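PDB 3L3S: enoyl-CoA hydratase/isomerase family protein from Ruegeria pomeroyi, which probably acts as a hydro-lyase of fatty acid metabolism, within the crotonase superfamily. Local coordinates for residues Val164-Met167 with Thr173-Ala176; Ala135-Pro140 with Ala182-Arg187; Leu213-Glu218 with Thr236-Glu241. All blocks are in the same frame, centred on the assembly; numbering follows the deposited sequence.

Contact 1 (Val164-Met167 with Thr173-Ala176); sequences VTEM and TYDA
Y174 reaches from the loop after helix 161-170 back to that helix and gives its phenolic hydrogen to E166, with Y174 OH 2.7 Å from E166 OE1. The carboxylate oxygen lies at the edge of the ring, near its plane, whereas the hydroxyl meets OE1 from above the carboxylate, 44° out of its plane. E166 gets there with CG anti to the backbone N (chi1 -157°) and an extended chain. The selenomethionine M167, one residue on, supplies the apolar half: M167 CG sits 3.7 Å from Y174 CE2, and the bend at chi3 (85°) brings M167 CE equally near Y174 CD2. The selenium stands 5.4 Å from the ring centroid, an oblique Met-aromatic contact. A phenylalanine in place of Y174 would probably keep the M167 packing but leave E166 OE1 without its hydroxyl partner at a buried site. The other oxygen, E166 OE2, is hydrogen-bonded to Y130 OH of the second subunit, which places this carboxylate at the trimer interface. Within the chain, the Y174 backbone is hydrogen-bonded to F137 of strand 137-138, and its ring meets that of W178 on helix 176-182, the helix N-capped by D175.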
loop_
_atom_site.group_PDB
_atom_site.type_symbol
_atom_site.label_atom_id
_atom_site.label_comp_id
_atom_site.label_asym_id
_atom_site.label_seq_id
_atom_site.Cartn_x
_atom_site.Cartn_y
_atom_site.Cartn_z
ATOM N N VAL B 164 10.163 2.999 2.098
ATOM C CA VAL B 164 10.972 3.688 1.072
ATOM C C VAL B 164 11.624 4.946 1.612
ATOM O O VAL B 164 12.712 5.313 1.179
ATOM C CB VAL B 164 10.165 4.198 -0.142
ATOM C CG1 VAL B 164 10.974 4.024 -1.412
ATOM C CG2 VAL B 164 8.809 3.589 -0.222
ATOM N N THR B 165 10.917 5.636 2.504
ATOM C CA THR B 165 11.425 6.860 3.100
ATOM C C THR B 165 12.620 6.570 4.004
ATOM O O THR B 165 13.576 7.335 3.998
ATOM C CB THR B 165 10.319 7.645 3.839
ATOM O OG1 THR B 165 9.236 7.883 2.929
ATOM C CG2 THR B 165 10.831 9.010 4.316
ATOM N N GLU B 166 12.609 5.427 4.691
ATOM C CA GLU B 166 13.725 5.080 5.555
ATOM C C GLU B 166 14.939 4.628 4.748
ATOM O O GLU B 166 16.057 4.997 5.086
ATOM C CB GLU B 166 13.350 4.040 6.616
ATOM C CG GLU B 166 14.303 4.087 7.838
ATOM C CD GLU B 166 14.219 2.872 8.750
ATOM O OE1 GLU B 166 14.208 1.726 8.247
ATOM O OE2 GLU B 166 14.185 3.070 9.981
HETATM N N MSE B 167 14.708 3.916 3.640
HETATM C CA MSE B 167 15.791 3.434 2.784
HETATM C C MSE B 167 16.526 4.591 2.132
HETATM O O MSE B 167 17.753 4.680 2.207
HETATM C CB MSE B 167 15.281 2.513 1.674
HETATM C CG MSE B 167 14.641 1.239 2.106
HETATM SE SE MSE B 167 14.469 0.049 0.578
HETATM C CE MSE B 167 16.242 -0.753 0.634
ATOM N N THR B 173 21.717 -0.784 4.599
ATOM C CA THR B 173 21.528 -2.055 3.917
ATOM C C THR B 173 20.557 -2.873 4.764
ATOM O O THR B 173 20.672 -2.929 5.993
ATOM C CB THR B 173 22.849 -2.833 3.692
ATOM O OG1 THR B 173 23.489 -3.081 4.946
ATOM C CG2 THR B 173 23.793 -2.053 2.791
ATOM N N TYR B 174 19.557 -3.430 4.087
ATOM C CA TYR B 174 18.504 -4.224 4.707
ATOM C C TYR B 174 18.601 -5.655 4.232
ATOM O O TYR B 174 18.901 -5.889 3.063
ATOM C CB TYR B 174 17.145 -3.644 4.330
ATOM C CG TYR B 174 16.890 -2.253 4.874
ATOM C CD1 TYR B 174 16.229 -2.070 6.106
ATOM C CD2 TYR B 174 17.297 -1.111 4.160
ATOM C CE1 TYR B 174 15.970 -0.777 6.616
ATOM C CE2 TYR B 174 17.049 0.186 4.660
ATOM C CZ TYR B 174 16.384 0.337 5.886
ATOM O OH TYR B 174 16.139 1.586 6.375
ATOM N N ASP B 175 18.305 -6.601 5.125
ATOM C CA ASP B 175 18.378 -8.033 4.807
ATOM C C ASP B 175 17.174 -8.585 4.029
ATOM O O ASP B 175 16.250 -7.839 3.698
ATOM C CB ASP B 175 18.683 -8.873 6.079
ATOM C CG ASP B 175 17.625 -8.732 7.198
ATOM O OD1 ASP B 175 16.638 -7.982 7.055
ATOM O OD2 ASP B 175 17.792 -9.395 8.246
ATOM N N ALA B 176 17.198 -9.886 3.746
ATOM C CA ALA B 176 16.130 -10.570 3.019
ATOM C C ALA B 176 14.816 -10.656 3.794
ATOM O O ALA B 176 13.736 -10.574 3.199
ATOM C CB ALA B 176 16.583 -11.961 2.604
#

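Contact 2 (Ala135-Pro140 with Ala182-Arg187); sequences ARFCLP and AGLINR
F137 meets two consecutive aliphatic side chains, L184 and I185, in a buried contact that is wholly apolar. The L184 branch that touches is CD2, which lies 3.9 Å from F137 CG and about as far from F137 CB, so it sits at the root of the ring. With L184 CG anti to the backbone N (chi1 -168°), the side chain runs out from its backbone towards F137, and the two side chains run antiparallel alongside one another. At the far end of the ring the gamma methyl of I185, CG2, takes over: I185 CG2 is 4.0 Å from F137 CZ and 4.1 Å from F137 CE1. Here the isoleucine side chain stands nearly perpendicular to that of F137. Both methyls approach the ring obliquely, and between them they follow one side of it from CG to CZ.

The two touching aliphatic residues follow directly on a helix end. Helix 176-182 closes in a Schellman motif whose C' residue is G183, with positive phi (94°); L184 N bonds to A179 O and G183 N to L180 O. The chain then turns towards strand 187-188, an end strand, within this chain, of the larger mixed sheet of this crotonase fold, while F137 belongs to the end strand of the small parallel sheet 62-64, 114-116 and 137-138, so that the loop between helix and large sheet is joined to the edge of the small one.

Further apolar packing surrounds the cluster. Helix 118-124 contributes L120 and M123 to F137, and M123 also touches L184; I185 rests on A131 of strand 128-131. Backbone hydrogen bonds join C138 to A115 and A117.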
loop_
_atom_site.group_PDB
_atom_site.type_symbol
_atom_site.label_atom_id
_atom_site.label_comp_id
_atom_site.label_asym_id
_atom_site.label_seq_id
_atom_site.Cartn_x
_atom_site.Cartn_y
_atom_site.Cartn_z
ATOM N N ALA B 135 20.774 -12.197 0.554
ATOM C CA ALA B 135 20.449 -11.013 -0.235
ATOM C C ALA B 135 20.212 -9.748 0.592
ATOM O O ALA B 135 19.412 -9.746 1.537
ATOM C CB ALA B 135 19.256 -11.291 -1.148
ATOM N N ARG B 136 20.986 -8.710 0.272
ATOM C CA ARG B 136 20.894 -7.414 0.940
ATOM C C ARG B 136 20.379 -6.374 -0.048
ATOM O O ARG B 136 20.492 -6.543 -1.265
ATOM C CB ARG B 136 22.218 -7.006 1.578
ATOM C CG ARG B 136 22.639 -7.891 2.762
ATOM C CD ARG B 136 24.040 -7.544 3.269
ATOM N NE ARG B 136 25.001 -7.355 2.175
ATOM C CZ ARG B 136 25.928 -8.234 1.797
ATOM N NH1 ARG B 136 26.059 -9.405 2.416
ATOM N NH2 ARG B 136 26.729 -7.934 0.783
ATOM N N PHE B 137 19.693 -5.364 0.482
ATOM C CA PHE B 137 19.050 -4.334 -0.334
ATOM C C PHE B 137 19.413 -2.943 0.149
ATOM O O PHE B 137 19.356 -2.654 1.346
ATOM C CB PHE B 137 17.521 -4.545 -0.312
ATOM C CG PHE B 137 17.101 -5.956 -0.641
ATOM C CD1 PHE B 137 16.901 -6.349 -1.973
ATOM C CD2 PHE B 137 16.995 -6.930 0.373
ATOM C CE1 PHE B 137 16.602 -7.697 -2.299
ATOM C CE2 PHE B 137 16.706 -8.278 0.061
ATOM C CZ PHE B 137 16.507 -8.663 -1.269
ATOM N N CYS B 138 19.720 -2.058 -0.794
ATOM C CA CYS B 138 20.139 -0.718 -0.432
ATOM C C CYS B 138 19.827 0.362 -1.449
ATOM O O CYS B 138 19.615 0.092 -2.632
ATOM C CB CYS B 138 21.656 -0.737 -0.187
ATOM S SG CYS B 138 22.368 0.776 0.452
ATOM N N LEU B 139 19.785 1.590 -0.924
ATOM C CA LEU B 139 19.606 2.839 -1.665
ATOM C C LEU B 139 20.651 3.752 -0.966
ATOM O O LEU B 139 20.303 4.532 -0.082
ATOM C CB LEU B 139 18.175 3.401 -1.536
ATOM C CG LEU B 139 16.989 2.757 -2.268
ATOM C CD1 LEU B 139 15.748 3.628 -2.118
ATOM C CD2 LEU B 139 17.302 2.547 -3.737
ATOM N N PRO B 140 21.941 3.685 -1.395
ATOM C CA PRO B 140 23.070 4.446 -0.835
ATOM C C PRO B 140 23.418 5.882 -1.245
ATOM O O PRO B 140 24.512 6.345 -0.919
ATOM C CB PRO B 140 24.237 3.515 -1.127
ATOM C CG PRO B 140 23.931 3.083 -2.529
ATOM C CD PRO B 140 22.419 2.860 -2.532
ATOM N N ALA B 182 8.340 -6.413 3.853
ATOM C CA ALA B 182 8.007 -5.127 3.246
ATOM C C ALA B 182 7.343 -5.241 1.872
ATOM O O ALA B 182 6.684 -4.305 1.422
ATOM C CB ALA B 182 9.255 -4.251 3.159
ATOM N N GLY B 183 7.534 -6.383 1.217
ATOM C CA GLY B 183 6.977 -6.606 -0.104
ATOM C C GLY B 183 7.944 -6.259 -1.216
ATOM O O GLY B 183 7.527 -6.002 -2.338
ATOM N N LEU B 184 9.235 -6.244 -0.898
ATOM C CA LEU B 184 10.287 -5.933 -1.867
ATOM C C LEU B 184 10.575 -7.179 -2.703
ATOM O O LEU B 184 10.914 -7.075 -3.879
ATOM C CB LEU B 184 11.527 -5.420 -1.131
ATOM C CG LEU B 184 12.731 -4.743 -1.789
ATOM C CD1 LEU B 184 12.308 -3.610 -2.747
ATOM C CD2 LEU B 184 13.629 -4.202 -0.686
ATOM N N ILE B 185 10.424 -8.349 -2.076
ATOM C CA ILE B 185 10.584 -9.645 -2.739
ATOM C C ILE B 185 9.336 -10.482 -2.433
ATOM O O ILE B 185 8.590 -10.156 -1.506
ATOM C CB ILE B 185 11.885 -10.401 -2.313
ATOM C CG1 ILE B 185 12.013 -10.450 -0.785
ATOM C CG2 ILE B 185 13.100 -9.773 -2.998
ATOM C CD1 ILE B 185 13.128 -11.308 -0.238
ATOM N N ASN B 186 9.128 -11.559 -3.193
ATOM C CA ASN B 186 7.960 -12.433 -3.029
ATOM C C ASN B 186 8.103 -13.612 -2.067
ATOM O O ASN B 186 7.142 -13.955 -1.364
ATOM C CB ASN B 186 7.492 -12.961 -4.387
ATOM C CG ASN B 186 6.942 -11.867 -5.287
ATOM O OD1 ASN B 186 5.735 -11.612 -5.311
ATOM N ND2 ASN B 186 7.825 -11.217 -6.031
ATOM N N ARG B 187 9.283 -14.240 -2.049
ATOM C CA ARG B 187 9.545 -15.398 -1.198
ATOM C C ARG B 187 11.043 -15.572 -0.989
ATOM O O ARG B 187 11.835 -15.227 -1.864
ATOM C CB ARG B 187 8.951 -16.658 -1.854
ATOM C CG ARG B 187 8.676 -17.832 -0.933
ATOM C CD ARG B 187 7.895 -18.930 -1.664
ATOM N NE ARG B 187 7.729 -20.115 -0.818
ATOM C CZ ARG B 187 7.309 -21.308 -1.238
ATOM N NH1 ARG B 187 6.986 -21.510 -2.513
ATOM N NH2 ARG B 187 7.257 -22.321 -0.383
#

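Contact 3 (Leu213-Glu218 with Thr236-Glu241); sequences LRRGLE and TPVMVE
R215 of helix 210-223 lies against V238 and E241, one turn apart on helix 228-244, in a helix-helix contact within the C-terminal helical region of this crotonase-family chain. The backbones come closest at R215 and V238, whose CA atoms are 7.4 Å apart.

The apolar part is carried by the arginine stem and the valine methyls. V238 CG1 packs against R215 CG at 3.8 Å, and V238 CG2 comes over one face of the guanidinium, offset toward its rim, with R215 NH2 4.0 Å away. The bend of the arginine chain at chi2 (82°) turns the guanidinium across the valine. V238 also touches T219 of helix 210-223.

The charged part is a network of R215, E218 and E241. E241 OE1 lies at the guanidinium edge, in its plane, although the carboxylate itself is turned by 38° against that plane. The glutamate side chain runs roughly square to the arginine, and the carboxylate oxygens also touch the arginine stem, E241 OE2 lying 3.5 Å from R215 CG. On its own helix R215 has a second, long ion pair, R215 NH1 to E218 OE1 at 3.7 Å; E218 OE1 in turn makes a long, weak pair with R222.

Beyond this contact, helix 228-244 faces the third subunit: T236 OG1 is hydrogen-bonded to S94 OG of the third subunit, and M239 packs on F147 of the same subunit. The salt bridge between the two helices includes a weak hydrogen bond, R215 NE to E241 OE1, 3.3 Å long and bent to 132° at the hydrogen.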
loop_
_atom_site.group_PDB
_atom_site.type_symbol
_atom_site.label_atom_id
_atom_site.label_comp_id
_atom_site.label_asym_id
_atom_site.label_seq_id
_atom_site.Cartn_x
_atom_site.Cartn_y
_atom_site.Cartn_z
ATOM N N LEU B 213 -3.269 -14.132 -20.215
ATOM C CA LEU B 213 -2.186 -13.841 -19.269
ATOM C C LEU B 213 -1.632 -12.443 -19.515
ATOM O O LEU B 213 -1.483 -11.667 -18.573
ATOM C CB LEU B 213 -1.047 -14.859 -19.442
ATOM C CG LEU B 213 -0.026 -15.290 -18.378
ATOM C CD1 LEU B 213 1.181 -15.846 -19.105
ATOM C CD2 LEU B 213 0.416 -14.181 -17.455
ATOM N N ARG B 214 -1.297 -12.156 -20.773
ATOM C CA ARG B 214 -0.730 -10.862 -21.165
ATOM C C ARG B 214 -1.731 -9.736 -21.063
ATOM O O ARG B 214 -1.413 -8.674 -20.528
ATOM C CB ARG B 214 -0.140 -10.933 -22.563
ATOM C CG ARG B 214 1.089 -11.792 -22.584
ATOM C CD ARG B 214 1.449 -12.245 -23.961
ATOM N NE ARG B 214 2.272 -13.442 -23.867
ATOM C CZ ARG B 214 2.810 -14.068 -24.903
ATOM N NH1 ARG B 214 2.624 -13.611 -26.139
ATOM N NH2 ARG B 214 3.527 -15.166 -24.697
ATOM N N ARG B 215 -2.961 -10.019 -21.494
ATOM C CA ARG B 215 -4.059 -9.059 -21.438
ATOM C C ARG B 215 -4.399 -8.815 -19.956
ATOM O O ARG B 215 -4.621 -7.683 -19.544
ATOM C CB ARG B 215 -5.269 -9.623 -22.188
ATOM C CG ARG B 215 -6.361 -8.627 -22.521
ATOM C CD ARG B 215 -6.076 -7.823 -23.779
ATOM N NE ARG B 215 -7.072 -6.766 -23.948
ATOM C CZ ARG B 215 -6.861 -5.479 -23.674
ATOM N NH1 ARG B 215 -5.680 -5.069 -23.221
ATOM N NH2 ARG B 215 -7.840 -4.600 -23.830
ATOM N N GLY B 216 -4.318 -9.879 -19.157
ATOM C CA GLY B 216 -4.602 -9.806 -17.732
ATOM C C GLY B 216 -3.585 -9.024 -16.920
ATOM O O GLY B 216 -3.957 -8.271 -16.015
ATOM N N LEU B 217 -2.307 -9.185 -17.265
ATOM C CA LEU B 217 -1.214 -8.482 -16.596
ATOM C C LEU B 217 -1.238 -7.008 -16.968
ATOM O O LEU B 217 -1.066 -6.147 -16.106
ATOM C CB LEU B 217 0.148 -9.060 -16.995
ATOM C CG LEU B 217 1.199 -9.363 -15.913
ATOM C CD1 LEU B 217 2.500 -9.648 -16.607
ATOM C CD2 LEU B 217 1.411 -8.249 -14.878
ATOM N N GLU B 218 -1.471 -6.734 -18.250
ATOM C CA GLU B 218 -1.522 -5.372 -18.776
ATOM C C GLU B 218 -2.650 -4.579 -18.129
ATOM O O GLU B 218 -2.432 -3.461 -17.656
ATOM C CB GLU B 218 -1.676 -5.396 -20.295
ATOM C CG GLU B 218 -1.461 -4.061 -20.981
ATOM C CD GLU B 218 -1.150 -4.218 -22.453
ATOM O OE1 GLU B 218 -1.939 -4.879 -23.168
ATOM O OE2 GLU B 218 -0.100 -3.697 -22.888
ATOM N N THR B 236 -13.742 -5.117 -16.674
ATOM C CA THR B 236 -14.888 -5.968 -17.026
ATOM C C THR B 236 -14.913 -6.538 -18.454
ATOM O O THR B 236 -15.119 -7.748 -18.595
ATOM C CB THR B 236 -16.252 -5.342 -16.585
ATOM O OG1 THR B 236 -16.195 -5.043 -15.190
ATOM C CG2 THR B 236 -17.411 -6.283 -16.845
ATOM N N PRO B 237 -14.699 -5.706 -19.516
ATOM C CA PRO B 237 -14.719 -6.292 -20.868
ATOM C C PRO B 237 -13.521 -7.224 -21.077
ATOM O O PRO B 237 -13.613 -8.215 -21.814
ATOM C CB PRO B 237 -14.629 -5.068 -21.778
ATOM C CG PRO B 237 -15.285 -4.024 -20.995
ATOM C CD PRO B 237 -14.687 -4.234 -19.634
ATOM N N VAL B 238 -12.436 -6.953 -20.345
ATOM C CA VAL B 238 -11.226 -7.774 -20.411
ATOM C C VAL B 238 -11.513 -9.155 -19.800
ATOM O O VAL B 238 -11.010 -10.167 -20.301
ATOM C CB VAL B 238 -10.018 -7.060 -19.739
ATOM C CG1 VAL B 238 -8.790 -7.944 -19.709
ATOM C CG2 VAL B 238 -9.678 -5.785 -20.486
HETATM N N MSE B 239 -12.404 -9.190 -18.799
HETATM C CA MSE B 239 -12.809 -10.432 -18.121
HETATM C C MSE B 239 -13.697 -11.282 -19.036
HETATM O O MSE B 239 -13.597 -12.509 -19.038
HETATM C CB MSE B 239 -13.528 -10.125 -16.806
HETATM C CG MSE B 239 -13.864 -11.335 -15.947
HETATM SE SE MSE B 239 -12.319 -12.396 -15.363
HETATM C CE MSE B 239 -13.242 -13.445 -13.994
ATOM N N VAL B 240 -14.541 -10.610 -19.825
ATOM C CA VAL B 240 -15.445 -11.251 -20.796
ATOM C C VAL B 240 -14.593 -11.946 -21.865
ATOM O O VAL B 240 -14.780 -13.120 -22.130
ATOM C CB VAL B 240 -16.399 -10.198 -21.442
ATOM C CG1 VAL B 240 -17.177 -10.769 -22.633
ATOM C CG2 VAL B 240 -17.354 -9.665 -20.395
ATOM N N GLU B 241 -13.586 -11.228 -22.362
ATOM C CA GLU B 241 -12.650 -11.717 -23.372
ATOM C C GLU B 241 -11.906 -12.995 -22.931
ATOM O O GLU B 241 -11.663 -13.865 -23.760
ATOM C CB GLU B 241 -11.667 -10.595 -23.720
ATOM C CG GLU B 241 -10.656 -10.903 -24.816
ATOM C CD GLU B 241 -9.273 -10.362 -24.479
ATOM O OE1 GLU B 241 -8.941 -9.253 -24.964
ATOM O OE2 GLU B 241 -8.534 -11.041 -23.715
#

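Following the chain from the N terminus, contact 2 opens first at 135-140 and closes at 182-187, enclosing an excursion about half helical and without strands. Contact 1 is nested within it, folding 173-176 back onto helix 161-170. The two touch, their centres 7 Å apart: A176 O lies 3.6 Å from I185 CD1, so the start of helix 176-182 packs on the loop that follows the same helix. Contact 3 opens only after both have closed and pairs helices 210-223 and 228-244, its centre about 30 Å from that of contact 2. Contact 1 borders the second subunit, whereas contacts 2 and 3 both touch the third.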